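Local coordinates for putative Nitroreductase (Anabaena variabilis ATCC 29413, PDB 3EO7), which binds flavin mononucleotide and, as a member of the nitroreductase family, probably acts as an FMN-dependent oxidoreductase, at residues Gln69-Leu74 with Pro119-Gly124; Ser75-Arg80 with Ala201-Arg206; Val114-Pro119 with Ser159-Ile164; Pro123-Tyr128 with His137-Asp142. All blocks are in the same frame, centred on the assembly; numbering follows the deposited sequence. Where two conformers were deposited one is given.

Contact 1. Residues Gln69-Leu74 with Pro119-Gly124; sequences QWWQRL and PLLSPG
W70 and W71 of helix 66-82 reach L120 and L121, so the helix packs against the loop that joins strands 109-115 and 124-129 of the antiparallel sheet in a nitroreductase-like half. L120 CD1 lies against the root of the W70 side chain, 3.7 Å from W70 CB, and close to W70 CE3. L121 sends one methyl to each indole: CD1 approaches W71 CH2 at 3.7 Å, while CD2 meets W70 CH2 at 4.1 Å. The two indoles also meet, with W70 CZ3 set over the centre of one face of the W71 ring. W70 CG stands anti to the backbone N (chi1 -174°), which carries the ring toward the loop, and a hydrogen bond from NE1 to the hydroxyl of Y205 holds the far side of this indole. The ring of Y54 meets that of W71, planes about 30° apart. Replacing W71 with an alanine would probably open a gap beside L121 CD1 and strip W70 CZ3 of the ring face it rests on. At the edge of the W71 ring sits L120 O, 3.3 Å from CZ2; a water donates to this oxygen at 2.7 Å and accepts only a weak bond from W71 NE1.

Contact 2. Residues Ser75-Arg80 with Ala201-Arg206; sequences SRLLFR and AITDYR
R76 and L77 of helix 66-82 lie against I202, T203 and Y205, where a Schellman motif ends helix 181-202 and the chain turns into edge strand 205-207. T203 stands across from both helix residues and divides its branches between them. Its methyl CG2 lies along the aliphatic part of R76, 3.7 Å from CD, and the two side chains run obliquely to each other. The I202 side chain crosses R76 at about a right angle, its CG2 3.9 Å from R76 CD. A bend at chi3 (-51°) turns the chain beyond CD, and the guanidinium forms a salt bridge with E328 through NH1. L77 meets T203 and Y205 at roughly right angles, its CD1 touching both the threonine hydroxyl and the CB end of the tyrosine. That hydroxyl is hydrogen-bonded to S199 O in the last turn of helix 181-202, so the leucine meets a polar atom that already has a partner. L77 CD1 ends 3.6 Å from T203 OG1 and 3.9 Å from Y205 CD2.

Contact 3. Residues Val114-Pro119 with Ser159-Ile164; sequences VSRGTP and STQLAI
V114 and A163 form an antiparallel hydrogen-bonded pair where strands 109-115 and 162-169, neighbours in the antiparallel sheet, run side by side. V114 N donates to A163 O at 2.7 Å; A163 N returns the bond to V114 O at 3.0 Å. S115 and L162 are the adjoining non-hydrogen-bonded pair, and there L162 CA makes a CA-H...O contact with V114 O. Past the strand end the backbone pairing continues once more, R116 N giving its hydrogen to Q161 O at 2.9 Å.

Polar side chains take over from here. R116 CG is anti to the backbone N (chi1 -167°), and the chain stays extended to NE, which carries the guanidinium past Q161 to T160. Its NH1 donates to T160 O at 2.9 Å, with the oxygen at the guanidinium edge, while NH2 forms a salt bridge with E158. The Q161 amide is almost parallel to the guanidinium, their planes 10° apart. S115 OG closes an ST turn by accepting from G117 N at 3.0 Å and is also hydrogen-bonded to L121 O.

Among the side chains, T118 CG2 also meets Q161 CB at 3.8 Å. With its backbone N and NH1 bound to successive carbonyls and NH2 to a carboxylate, R116 ties the diverging chains together, and the neighbouring negative charge probably steadies its guanidinium.

Contact 4. Residues Pro123-Tyr128 with His137-Asp142; sequences PGLYNY and HYWESD
L125 and W139 pair antiparallel through L125 N to W139 O (2.9 Å), whereas L125 O receives only a weak bond from Y138 N, because the register slips by one residue before Y126 meets H137. L125 CB lies over the face of the Y138 ring in a CH-pi contact, 3.9 Å from its centroid, and CD1 reaches W139 CB at 3.7 Å. Y138 and W139 thus both face L125, a classic beta bulge in the hairpin of strands 124-129 and 134-139. On the other side of the sheet, Y126 and H137 form an offset stack with planes only 3° apart and centroids 4.0 Å apart. With chi1 at -170°, CG opposite the backbone N, the H137 imidazole is laid over Y126 and aims its edge at the start of the neighbouring strand. There H137 NE2 donates to P123 O at 2.8 Å, approaching from above the carbonyl plane. A leucine in place of H137 would probably leave P123 O without this donor and lose the flat stack on Y126.

In the fold
Contacts 3 and 4 lie in one antiparallel sheet, their centres 11 Å apart, and are joined where S115 N bonds to G124 O (2.9 Å) between strands 109-115 and 124-129. Contact 1 shares P119 with contact 3 and P123 and G124 with contact 4, which it also touches at S122 CB to H137 CE1 (3.4 Å). Helix 66-82 carries both contact 1 and contact 2, whose centres are 12 Å apart, and R73 NE to T203 O (2.9 Å) bridges them. L77 CD2 meets I164 CD1 at 3.9 Å between contacts 2 and 3. Contact 2 comes nearer the flavin site: the I202 side chain is about 12 Å from that of FMN-binding R334, whereas contacts 1, 3 and 4 lie away from it.

Contact 1. Residues Gln69-Leu74 with Pro119-Gly124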
loop_
_atom_site.group_PDB
_atom_site.type_symbol
_atom_site.label_atom_id
_atom_site.label_comp_id
_atom_site.label_asym_id
_atom_site.label_seq_id
_atom_site.Cartn_x
_atom_site.Cartn_y
_atom_site.Cartn_z
ATOM N N GLN A 69 -19.764 -3.190 21.761
ATOM C CA GLN A 69 -18.748 -4.108 21.247
ATOM C C GLN A 69 -18.607 -3.892 19.740
ATOM O O GLN A 69 -17.505 -3.928 19.217
ATOM C CB GLN A 69 -19.092 -5.565 21.528
ATOM C CG GLN A 69 -19.126 -5.925 23.008
ATOM C CD GLN A 69 -19.782 -7.281 23.246
ATOM O OE1 GLN A 69 -19.681 -8.180 22.406
ATOM N NE2 GLN A 69 -20.455 -7.432 24.381
ATOM N N TRP A 70 -19.716 -3.611 19.054
ATOM C CA TRP A 70 -19.617 -3.376 17.615
ATOM C C TRP A 70 -18.843 -2.087 17.323
ATOM O O TRP A 70 -17.906 -2.077 16.512
ATOM C CB TRP A 70 -20.981 -3.371 16.923
ATOM C CG TRP A 70 -20.707 -3.268 15.480
ATOM C CD1 TRP A 70 -20.216 -4.261 14.659
ATOM C CD2 TRP A 70 -20.703 -2.067 14.698
ATOM N NE1 TRP A 70 -19.939 -3.744 13.407
ATOM C CE2 TRP A 70 -20.260 -2.411 13.397
ATOM C CE3 TRP A 70 -21.061 -0.741 14.960
ATOM C CZ2 TRP A 70 -20.176 -1.471 12.367
ATOM C CZ3 TRP A 70 -20.976 0.178 13.946
ATOM C CH2 TRP A 70 -20.545 -0.187 12.667
ATOM N N TRP A 71 -19.210 -1.009 18.001
ATOM C CA TRP A 71 -18.539 0.275 17.796
ATOM C C TRP A 71 -17.052 0.170 18.142
ATOM O O TRP A 71 -16.245 0.812 17.483
ATOM C CB TRP A 71 -19.204 1.402 18.572
ATOM C CG TRP A 71 -20.489 1.889 17.938
ATOM C CD1 TRP A 71 -21.763 1.650 18.361
ATOM C CD2 TRP A 71 -20.599 2.638 16.726
ATOM N NE1 TRP A 71 -22.662 2.249 17.501
ATOM C CE2 TRP A 71 -21.973 2.860 16.493
ATOM C CE3 TRP A 71 -19.668 3.201 15.852
ATOM C CZ2 TRP A 71 -22.436 3.585 15.401
ATOM C CZ3 TRP A 71 -20.122 3.919 14.766
ATOM C CH2 TRP A 71 -21.499 4.102 14.552
ATOM N N GLN A 72 -16.692 -0.604 19.166
ATOM C CA GLN A 72 -15.275 -0.824 19.525
ATOM C C GLN A 72 -14.505 -1.441 18.361
ATOM O O GLN A 72 -13.381 -1.053 18.081
ATOM C CB GLN A 72 -15.099 -1.760 20.716
ATOM C CG GLN A 72 -15.385 -1.164 22.080
ATOM C CD GLN A 72 -15.387 -2.225 23.193
ATOM O OE1 GLN A 72 -14.699 -3.252 23.094
ATOM N NE2 GLN A 72 -16.171 -1.977 24.251
ATOM N N ARG A 73 -15.120 -2.394 17.682
ATOM C CA ARG A 73 -14.472 -3.032 16.544
ATOM C C ARG A 73 -14.255 -2.038 15.405
ATOM O O ARG A 73 -13.169 -1.987 14.846
ATOM C CB ARG A 73 -15.299 -4.235 16.064
ATOM C CG ARG A 73 -15.439 -5.357 17.086
ATOM C CD ARG A 73 -16.519 -6.330 16.636
ATOM N NE ARG A 73 -16.074 -7.060 15.452
ATOM C CZ ARG A 73 -16.868 -7.682 14.592
ATOM N NH1 ARG A 73 -18.195 -7.635 14.734
ATOM N NH2 ARG A 73 -16.339 -8.314 13.567
ATOM N N LEU A 74 -15.274 -1.233 15.068
ATOM C CA LEU A 74 -15.108 -0.238 13.981
ATOM C C LEU A 74 -14.064 0.830 14.364
ATOM O O LEU A 74 -13.219 1.233 13.562
ATOM C CB LEU A 74 -16.456 0.462 13.659
ATOM C CG LEU A 74 -16.355 1.490 12.493
ATOM C CD1 LEU A 74 -15.922 0.795 11.191
ATOM C CD2 LEU A 74 -17.697 2.272 12.342
ATOM N N PRO A 119 -29.002 -1.379 12.098
ATOM C CA PRO A 119 -29.618 -0.785 13.290
ATOM C C PRO A 119 -28.627 0.061 14.072
ATOM O O PRO A 119 -29.047 0.908 14.836
ATOM C CB PRO A 119 -30.101 -2.001 14.115
ATOM C CG PRO A 119 -29.996 -3.179 13.199
ATOM C CD PRO A 119 -28.916 -2.848 12.201
ATOM N N LEU A 120 -27.325 -0.142 13.876
ATOM C CA LEU A 120 -26.334 0.704 14.553
ATOM C C LEU A 120 -25.749 1.829 13.698
ATOM O O LEU A 120 -25.396 2.884 14.238
ATOM C CB LEU A 120 -25.187 -0.139 15.100
ATOM C CG LEU A 120 -25.497 -0.963 16.353
ATOM C CD1 LEU A 120 -24.205 -1.585 16.851
ATOM C CD2 LEU A 120 -26.118 -0.106 17.449
ATOM N N LEU A 121 -25.642 1.605 12.381
ATOM C CA LEU A 121 -24.984 2.562 11.472
ATOM C C LEU A 121 -25.923 3.006 10.342
ATOM O O LEU A 121 -26.151 2.265 9.383
ATOM C CB LEU A 121 -23.712 1.920 10.881
ATOM C CG LEU A 121 -22.771 2.813 10.083
ATOM C CD1 LEU A 121 -22.164 3.844 10.969
ATOM C CD2 LEU A 121 -21.681 1.980 9.367
ATOM N N SER A 122 -26.404 4.243 10.449
ATOM C CA SER A 122 -27.325 4.823 9.466
ATOM C C SER A 122 -26.740 4.698 8.084
ATOM O O SER A 122 -25.518 4.694 7.929
ATOM C CB SER A 122 -27.558 6.315 9.733
ATOM O OG SER A 122 -28.130 6.500 10.986
ATOM N N PRO A 123 -27.602 4.609 7.067
ATOM C CA PRO A 123 -27.059 4.487 5.720
ATOM C C PRO A 123 -26.381 5.739 5.234
ATOM O O PRO A 123 -26.641 6.842 5.744
ATOM C CB PRO A 123 -28.313 4.278 4.866
ATOM C CG PRO A 123 -29.409 4.858 5.628
ATOM C CD PRO A 123 -29.078 4.595 7.060
ATOM N N GLY A 124 -25.526 5.573 4.229
ATOM C CA GLY A 124 -24.927 6.706 3.580
ATOM C C GLY A 124 -23.423 6.765 3.643
ATOM O O GLY A 124 -22.749 5.733 3.722
HETATM O O HOH W 1 -25.936 3.238 16.911
#

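Contact 2. Residues Ser75-Arg80 with Ala201-Arg206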
loop_
_atom_site.group_PDB
_atom_site.type_symbol
_atom_site.label_atom_id
_atom_site.label_comp_id
_atom_site.label_asym_id
_atom_site.label_seq_id
_atom_site.Cartn_x
_atom_site.Cartn_y
_atom_site.Cartn_z
ATOM N N SER A 75 -14.128 1.280 15.610
ATOM C CA SER A 75 -13.206 2.309 16.121
ATOM C C SER A 75 -11.761 1.817 16.038
ATOM O O SER A 75 -10.856 2.508 15.542
ATOM C CB SER A 75 -13.588 2.668 17.562
ATOM O OG SER A 75 -12.685 3.605 18.123
ATOM N N ARG A 76 -11.542 0.604 16.509
ATOM C CA ARG A 76 -10.209 0.002 16.474
ATOM C C ARG A 76 -9.712 -0.286 15.064
ATOM O O ARG A 76 -8.527 -0.054 14.755
ATOM C CB ARG A 76 -10.198 -1.265 17.341
ATOM C CG ARG A 76 -8.848 -1.964 17.509
ATOM C CD ARG A 76 -8.991 -3.253 18.345
ATOM N NE ARG A 76 -9.713 -2.998 19.590
ATOM C CZ ARG A 76 -9.154 -2.618 20.739
ATOM N NH1 ARG A 76 -7.831 -2.449 20.836
ATOM N NH2 ARG A 76 -9.936 -2.409 21.809
ATOM N N LEU A 77 -10.601 -0.788 14.195
ATOM C CA LEU A 77 -10.248 -1.062 12.820
ATOM C C LEU A 77 -9.741 0.219 12.147
ATOM O O LEU A 77 -8.665 0.240 11.542
ATOM C CB LEU A 77 -11.446 -1.663 12.056
ATOM C CG LEU A 77 -11.169 -2.176 10.634
ATOM C CD1 LEU A 77 -12.234 -3.234 10.238
ATOM C CD2 LEU A 77 -11.121 -1.015 9.644
ATOM N N LEU A 78 -10.460 1.313 12.354
ATOM C CA LEU A 78 -10.091 2.569 11.701
ATOM C C LEU A 78 -8.829 3.155 12.309
ATOM O O LEU A 78 -7.929 3.617 11.587
ATOM C CB LEU A 78 -11.240 3.544 11.721
ATOM C CG LEU A 78 -12.446 3.241 10.803
ATOM C CD1 LEU A 78 -13.663 4.110 11.178
ATOM C CD2 LEU A 78 -12.009 3.447 9.350
ATOM N N PHE A 79 -8.739 3.106 13.631
ATOM C CA PHE A 79 -7.583 3.701 14.316
ATOM C C PHE A 79 -6.264 3.007 13.989
ATOM O O PHE A 79 -5.225 3.652 13.790
ATOM C CB PHE A 79 -7.803 3.749 15.818
ATOM C CG PHE A 79 -6.749 4.534 16.513
ATOM C CD1 PHE A 79 -6.696 5.927 16.340
ATOM C CD2 PHE A 79 -5.760 3.903 17.248
ATOM C CE1 PHE A 79 -5.698 6.672 16.923
ATOM C CE2 PHE A 79 -4.752 4.652 17.851
ATOM C CZ PHE A 79 -4.720 6.033 17.675
ATOM N N ARG A 80 -6.292 1.680 13.946
ATOM C CA ARG A 80 -5.090 0.922 13.666
ATOM C C ARG A 80 -4.754 1.053 12.180
ATOM O O ARG A 80 -3.616 0.852 11.797
ATOM C CB ARG A 80 -5.269 -0.549 14.038
ATOM C CG ARG A 80 -5.468 -0.850 15.545
ATOM C CD ARG A 80 -4.160 -0.968 16.280
ATOM N NE ARG A 80 -4.365 -1.120 17.730
ATOM C CZ ARG A 80 -4.117 -0.189 18.663
ATOM N NH1 ARG A 80 -3.622 1.013 18.369
ATOM N NH2 ARG A 80 -4.348 -0.484 19.943
ATOM N N ALA A 201 -8.264 -8.161 10.676
ATOM C CA ALA A 201 -8.053 -9.440 11.353
ATOM C C ALA A 201 -8.214 -9.291 12.864
ATOM O O ALA A 201 -8.869 -10.122 13.523
ATOM C CB ALA A 201 -6.667 -10.039 11.010
ATOM N N ILE A 202 -7.625 -8.227 13.393
ATOM C CA ILE A 202 -7.641 -7.924 14.839
ATOM C C ILE A 202 -9.072 -7.779 15.351
ATOM O O ILE A 202 -9.374 -8.190 16.476
ATOM C CB ILE A 202 -6.795 -6.644 15.168
ATOM C CG1 ILE A 202 -5.290 -6.923 14.969
ATOM C CG2 ILE A 202 -7.029 -6.152 16.620
ATOM C CD1 ILE A 202 -4.424 -5.655 14.863
ATOM N N THR A 203 -9.952 -7.253 14.505
ATOM C CA THR A 203 -11.340 -6.966 14.843
ATOM C C THR A 203 -12.376 -7.935 14.206
ATOM O O THR A 203 -13.565 -7.634 14.139
ATOM C CB THR A 203 -11.680 -5.508 14.523
ATOM O OG1 THR A 203 -11.400 -5.241 13.159
ATOM C CG2 THR A 203 -10.871 -4.530 15.430
ATOM N N ASP A 204 -11.918 -9.109 13.801
ATOM C CA ASP A 204 -12.777 -10.147 13.216
ATOM C C ASP A 204 -13.552 -9.718 11.974
ATOM O O ASP A 204 -14.714 -10.077 11.789
ATOM C CB ASP A 204 -13.705 -10.751 14.274
ATOM C CG ASP A 204 -12.955 -11.433 15.365
ATOM O OD1 ASP A 204 -12.101 -12.282 15.066
ATOM O OD2 ASP A 204 -13.238 -11.118 16.522
ATOM N N TYR A 205 -12.880 -8.923 11.158
ATOM C CA TYR A 205 -13.385 -8.478 9.855
ATOM C C TYR A 205 -12.432 -8.994 8.790
ATOM O O TYR A 205 -11.269 -9.335 9.084
ATOM C CB TYR A 205 -13.438 -6.952 9.762
ATOM C CG TYR A 205 -14.742 -6.359 10.217
ATOM C CD1 TYR A 205 -15.829 -6.357 9.358
ATOM C CD2 TYR A 205 -14.906 -5.830 11.477
ATOM C CE1 TYR A 205 -17.036 -5.840 9.726
ATOM C CE2 TYR A 205 -16.140 -5.288 11.859
ATOM C CZ TYR A 205 -17.189 -5.303 10.965
ATOM O OH TYR A 205 -18.435 -4.801 11.267
ATOM N N ARG A 206 -12.948 -9.096 7.570
ATOM C CA ARG A 206 -12.122 -9.389 6.395
ATOM C C ARG A 206 -12.523 -8.401 5.296
ATOM O O ARG A 206 -13.692 -8.341 4.886
ATOM C CB ARG A 206 -12.267 -10.803 5.862
ATOM C CG ARG A 206 -11.288 -11.038 4.688
ATOM C CD ARG A 206 -11.544 -12.318 3.978
ATOM N NE ARG A 206 -10.406 -12.656 3.125
ATOM C CZ ARG A 206 -10.208 -12.223 1.885
ATOM N NH1 ARG A 206 -11.059 -11.399 1.278
ATOM N NH2 ARG A 206 -9.125 -12.630 1.246
#

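Contact 3. Residues Val114-Pro119 with Ser159-Ile164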
loop_
_atom_site.group_PDB
_atom_site.type_symbol
_atom_site.label_atom_id
_atom_site.label_comp_id
_atom_site.label_asym_id
_atom_site.label_seq_id
_atom_site.Cartn_x
_atom_site.Cartn_y
_atom_site.Cartn_z
ATOM N N VAL A 114 -18.851 3.538 3.850
ATOM C CA VAL A 114 -20.175 3.521 3.197
ATOM C C VAL A 114 -21.036 2.534 3.964
ATOM O O VAL A 114 -20.628 1.399 4.175
ATOM C CB VAL A 114 -20.107 3.161 1.714
ATOM C CG1 VAL A 114 -21.524 3.119 1.099
ATOM C CG2 VAL A 114 -19.241 4.155 0.972
ATOM N N SER A 115 -22.208 2.983 4.409
ATOM C CA SER A 115 -23.116 2.111 5.152
ATOM C C SER A 115 -24.338 1.719 4.341
ATOM O O SER A 115 -25.035 2.565 3.776
ATOM C CB SER A 115 -23.571 2.784 6.430
ATOM O OG SER A 115 -24.545 1.971 7.115
ATOM N N ARG A 116 -24.634 0.438 4.351
ATOM C CA ARG A 116 -25.845 -0.080 3.753
ATOM C C ARG A 116 -27.077 0.319 4.576
ATOM O O ARG A 116 -28.205 0.285 4.064
ATOM C CB ARG A 116 -25.764 -1.595 3.686
ATOM C CG ARG A 116 -26.832 -2.234 2.791
ATOM C CD ARG A 116 -26.430 -3.669 2.545
ATOM N NE ARG A 116 -27.269 -4.271 1.508
ATOM C CZ ARG A 116 -27.043 -5.462 0.964
ATOM N NH1 ARG A 116 -26.016 -6.179 1.352
ATOM N NH2 ARG A 116 -27.834 -5.923 0.009
ATOM N N GLY A 117 -26.874 0.601 5.868
ATOM C CA GLY A 117 -27.955 0.961 6.776
ATOM C C GLY A 117 -28.222 -0.218 7.680
ATOM O O GLY A 117 -28.765 -1.229 7.245
ATOM N N THR A 118 -27.776 -0.113 8.920
ATOM C CA THR A 118 -27.950 -1.173 9.904
ATOM C C THR A 118 -28.588 -0.552 11.127
ATOM O O THR A 118 -28.667 0.670 11.221
ATOM C CB THR A 118 -26.580 -1.788 10.296
ATOM O OG1 THR A 118 -25.849 -0.906 11.164
ATOM C CG2 THR A 118 -25.748 -2.100 9.058
ATOM N N PRO A 119 -29.002 -1.379 12.098
ATOM C CA PRO A 119 -29.618 -0.785 13.290
ATOM C C PRO A 119 -28.627 0.061 14.072
ATOM O O PRO A 119 -29.047 0.908 14.836
ATOM C CB PRO A 119 -30.101 -2.001 14.115
ATOM C CG PRO A 119 -29.996 -3.179 13.199
ATOM C CD PRO A 119 -28.916 -2.848 12.201
ATOM N N SER A 159 -23.318 -9.519 0.476
ATOM C CA SER A 159 -23.267 -10.124 1.806
ATOM C C SER A 159 -22.981 -9.147 2.958
ATOM O O SER A 159 -23.333 -9.384 4.121
ATOM C CB SER A 159 -22.093 -11.153 1.828
ATOM O OG SER A 159 -21.709 -11.559 0.510
ATOM N N THR A 160 -22.399 -8.027 2.608
ATOM C CA THR A 160 -21.895 -7.076 3.583
ATOM C C THR A 160 -22.801 -5.869 3.807
ATOM O O THR A 160 -23.727 -5.613 3.031
ATOM C CB THR A 160 -20.477 -6.635 3.157
ATOM O OG1 THR A 160 -20.527 -6.095 1.828
ATOM C CG2 THR A 160 -19.515 -7.839 3.223
ATOM N N GLN A 161 -22.506 -5.154 4.893
ATOM C CA GLN A 161 -23.291 -4.024 5.361
ATOM C C GLN A 161 -22.538 -2.693 5.407
ATOM O O GLN A 161 -23.145 -1.638 5.656
ATOM C CB GLN A 161 -23.787 -4.358 6.782
ATOM C CG GLN A 161 -24.537 -5.668 6.838
ATOM C CD GLN A 161 -25.865 -5.566 6.146
ATOM O OE1 GLN A 161 -26.559 -4.552 6.279
ATOM N NE2 GLN A 161 -26.247 -6.622 5.401
ATOM N N LEU A 162 -21.221 -2.755 5.249
ATOM C CA LEU A 162 -20.421 -1.556 5.169
ATOM C C LEU A 162 -19.175 -1.821 4.327
ATOM O O LEU A 162 -18.764 -2.942 4.146
ATOM C CB LEU A 162 -20.045 -0.999 6.542
ATOM C CG LEU A 162 -18.988 -1.673 7.408
ATOM C CD1 LEU A 162 -18.712 -0.748 8.596
ATOM C CD2 LEU A 162 -19.446 -3.038 7.855
ATOM N N ALA A 163 -18.610 -0.746 3.826
ATOM C CA ALA A 163 -17.426 -0.784 2.993
ATOM C C ALA A 163 -16.574 0.427 3.282
ATOM O O ALA A 163 -17.075 1.516 3.606
ATOM C CB ALA A 163 -17.805 -0.775 1.485
ATOM N N ILE A 164 -15.279 0.223 3.167
ATOM C CA ILE A 164 -14.359 1.340 3.151
ATOM C C ILE A 164 -14.117 1.664 1.678
ATOM O O ILE A 164 -14.035 0.772 0.839
ATOM C CB ILE A 164 -13.008 0.965 3.832
ATOM C CG1 ILE A 164 -13.177 1.071 5.348
ATOM C CG2 ILE A 164 -11.873 1.930 3.413
ATOM C CD1 ILE A 164 -11.945 0.536 6.186
HETATM O O HOH W 2 -28.535 -3.354 5.498
#

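Contact 4. Residues Pro123-Tyr128 with His137-Asp142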
loop_
_atom_site.group_PDB
_atom_site.type_symbol
_atom_site.label_atom_id
_atom_site.label_comp_id
_atom_site.label_asym_id
_atom_site.label_seq_id
_atom_site.Cartn_x
_atom_site.Cartn_y
_atom_site.Cartn_z
ATOM N N PRO A 123 -27.602 4.609 7.067
ATOM C CA PRO A 123 -27.059 4.487 5.720
ATOM C C PRO A 123 -26.381 5.739 5.234
ATOM O O PRO A 123 -26.641 6.842 5.744
ATOM C CB PRO A 123 -28.313 4.278 4.866
ATOM C CG PRO A 123 -29.409 4.858 5.628
ATOM C CD PRO A 123 -29.078 4.595 7.060
ATOM N N GLY A 124 -25.526 5.573 4.229
ATOM C CA GLY A 124 -24.927 6.706 3.580
ATOM C C GLY A 124 -23.423 6.765 3.643
ATOM O O GLY A 124 -22.749 5.733 3.722
ATOM N N LEU A 125 -22.926 8.001 3.609
ATOM C CA LEU A 125 -21.517 8.295 3.484
ATOM C C LEU A 125 -20.903 8.917 4.716
ATOM O O LEU A 125 -21.439 9.851 5.301
ATOM C CB LEU A 125 -21.298 9.250 2.297
ATOM C CG LEU A 125 -22.004 8.836 1.004
ATOM C CD1 LEU A 125 -21.873 10.010 -0.032
ATOM C CD2 LEU A 125 -21.487 7.484 0.485
ATOM N N TYR A 126 -19.759 8.381 5.097
ATOM C CA TYR A 126 -18.993 8.850 6.244
ATOM C C TYR A 126 -17.522 9.078 5.856
ATOM O O TYR A 126 -16.914 8.256 5.172
ATOM C CB TYR A 126 -19.003 7.809 7.371
ATOM C CG TYR A 126 -20.373 7.413 7.893
ATOM C CD1 TYR A 126 -21.199 6.546 7.172
ATOM C CD2 TYR A 126 -20.815 7.865 9.120
ATOM C CE1 TYR A 126 -22.429 6.169 7.660
ATOM C CE2 TYR A 126 -22.037 7.482 9.619
ATOM C CZ TYR A 126 -22.846 6.651 8.884
ATOM O OH TYR A 126 -24.062 6.326 9.408
ATOM N N ASN A 127 -16.964 10.213 6.286
ATOM C CA ASN A 127 -15.555 10.478 6.101
ATOM C C ASN A 127 -14.846 10.230 7.439
ATOM O O ASN A 127 -15.288 10.726 8.486
ATOM C CB ASN A 127 -15.313 11.913 5.646
ATOM C CG ASN A 127 -13.839 12.233 5.525
ATOM O OD1 ASN A 127 -13.306 12.919 6.378
ATOM N ND2 ASN A 127 -13.158 11.670 4.508
ATOM N N TYR A 128 -13.738 9.522 7.390
ATOM C CA TYR A 128 -12.923 9.281 8.580
ATOM C C TYR A 128 -12.022 10.500 8.879
ATOM O O TYR A 128 -11.183 10.880 8.086
ATOM C CB TYR A 128 -12.082 7.986 8.452
ATOM C CG TYR A 128 -11.225 7.789 9.698
ATOM C CD1 TYR A 128 -11.823 7.615 10.955
ATOM C CD2 TYR A 128 -9.839 7.836 9.629
ATOM C CE1 TYR A 128 -11.049 7.527 12.117
ATOM C CE2 TYR A 128 -9.046 7.690 10.776
ATOM C CZ TYR A 128 -9.657 7.551 12.012
ATOM O OH TYR A 128 -8.850 7.437 13.098
ATOM N N HIS A 137 -20.786 11.936 9.185
ATOM C CA HIS A 137 -21.847 11.383 8.368
ATOM C C HIS A 137 -22.344 12.527 7.515
ATOM O O HIS A 137 -23.203 13.293 7.919
ATOM C CB HIS A 137 -22.915 10.805 9.267
ATOM C CG HIS A 137 -23.960 10.001 8.570
ATOM N ND1 HIS A 137 -25.199 9.751 9.128
ATOM C CD2 HIS A 137 -23.957 9.373 7.373
ATOM C CE1 HIS A 137 -25.898 8.979 8.313
ATOM N NE2 HIS A 137 -25.175 8.751 7.230
ATOM N N TYR A 138 -21.777 12.656 6.327
ATOM C CA TYR A 138 -22.096 13.806 5.508
ATOM C C TYR A 138 -23.207 13.600 4.515
ATOM O O TYR A 138 -23.596 14.557 3.863
ATOM C CB TYR A 138 -20.860 14.349 4.822
ATOM C CG TYR A 138 -20.235 13.502 3.751
ATOM C CD1 TYR A 138 -19.257 12.571 4.063
ATOM C CD2 TYR A 138 -20.526 13.720 2.407
ATOM C CE1 TYR A 138 -18.639 11.804 3.057
ATOM C CE2 TYR A 138 -19.926 12.955 1.390
ATOM C CZ TYR A 138 -18.968 11.999 1.730
ATOM O OH TYR A 138 -18.320 11.254 0.753
ATOM N N TRP A 139 -23.700 12.376 4.375
ATOM C CA TRP A 139 -24.798 12.117 3.444
ATOM C C TRP A 139 -25.591 10.947 3.956
ATOM O O TRP A 139 -25.033 9.893 4.209
ATOM C CB TRP A 139 -24.279 11.841 2.038
ATOM C CG TRP A 139 -25.367 11.681 1.046
ATOM C CD1 TRP A 139 -25.790 10.537 0.476
ATOM C CD2 TRP A 139 -26.215 12.717 0.559
ATOM N NE1 TRP A 139 -26.831 10.792 -0.374
ATOM C CE2 TRP A 139 -27.112 12.129 -0.339
ATOM C CE3 TRP A 139 -26.280 14.094 0.780
ATOM C CZ2 TRP A 139 -28.077 12.866 -1.024
ATOM C CZ3 TRP A 139 -27.239 14.829 0.105
ATOM C CH2 TRP A 139 -28.128 14.211 -0.784
ATOM N N GLU A 140 -26.869 11.176 4.244
ATOM C CA GLU A 140 -27.718 10.080 4.679
ATOM C C GLU A 140 -28.764 9.782 3.610
ATOM O O GLU A 140 -29.711 10.558 3.410
ATOM C CB GLU A 140 -28.407 10.355 6.016
ATOM C CG GLU A 140 -29.211 9.097 6.435
ATOM C CD GLU A 140 -29.761 9.152 7.847
ATOM O OE1 GLU A 140 -29.378 10.060 8.640
ATOM O OE2 GLU A 140 -30.584 8.255 8.151
ATOM N N SER A 141 -28.566 8.688 2.908
ATOM C CA SER A 141 -29.495 8.170 1.924
ATOM C C SER A 141 -29.035 6.748 1.631
ATOM O O SER A 141 -27.929 6.357 2.006
ATOM C CB SER A 141 -29.521 8.992 0.623
ATOM O OG SER A 141 -28.420 8.660 -0.208
ATOM N N ASP A 142 -29.863 5.938 0.982
ATOM C CA ASP A 142 -29.416 4.573 0.691
ATOM C C ASP A 142 -28.670 4.567 -0.628
ATOM O O ASP A 142 -29.271 4.637 -1.705
ATOM C CB ASP A 142 -30.531 3.537 0.669
ATOM C CG ASP A 142 -29.982 2.126 0.810
ATOM O OD1 ASP A 142 -29.255 1.880 1.799
ATOM O OD2 ASP A 142 -30.265 1.260 -0.036
#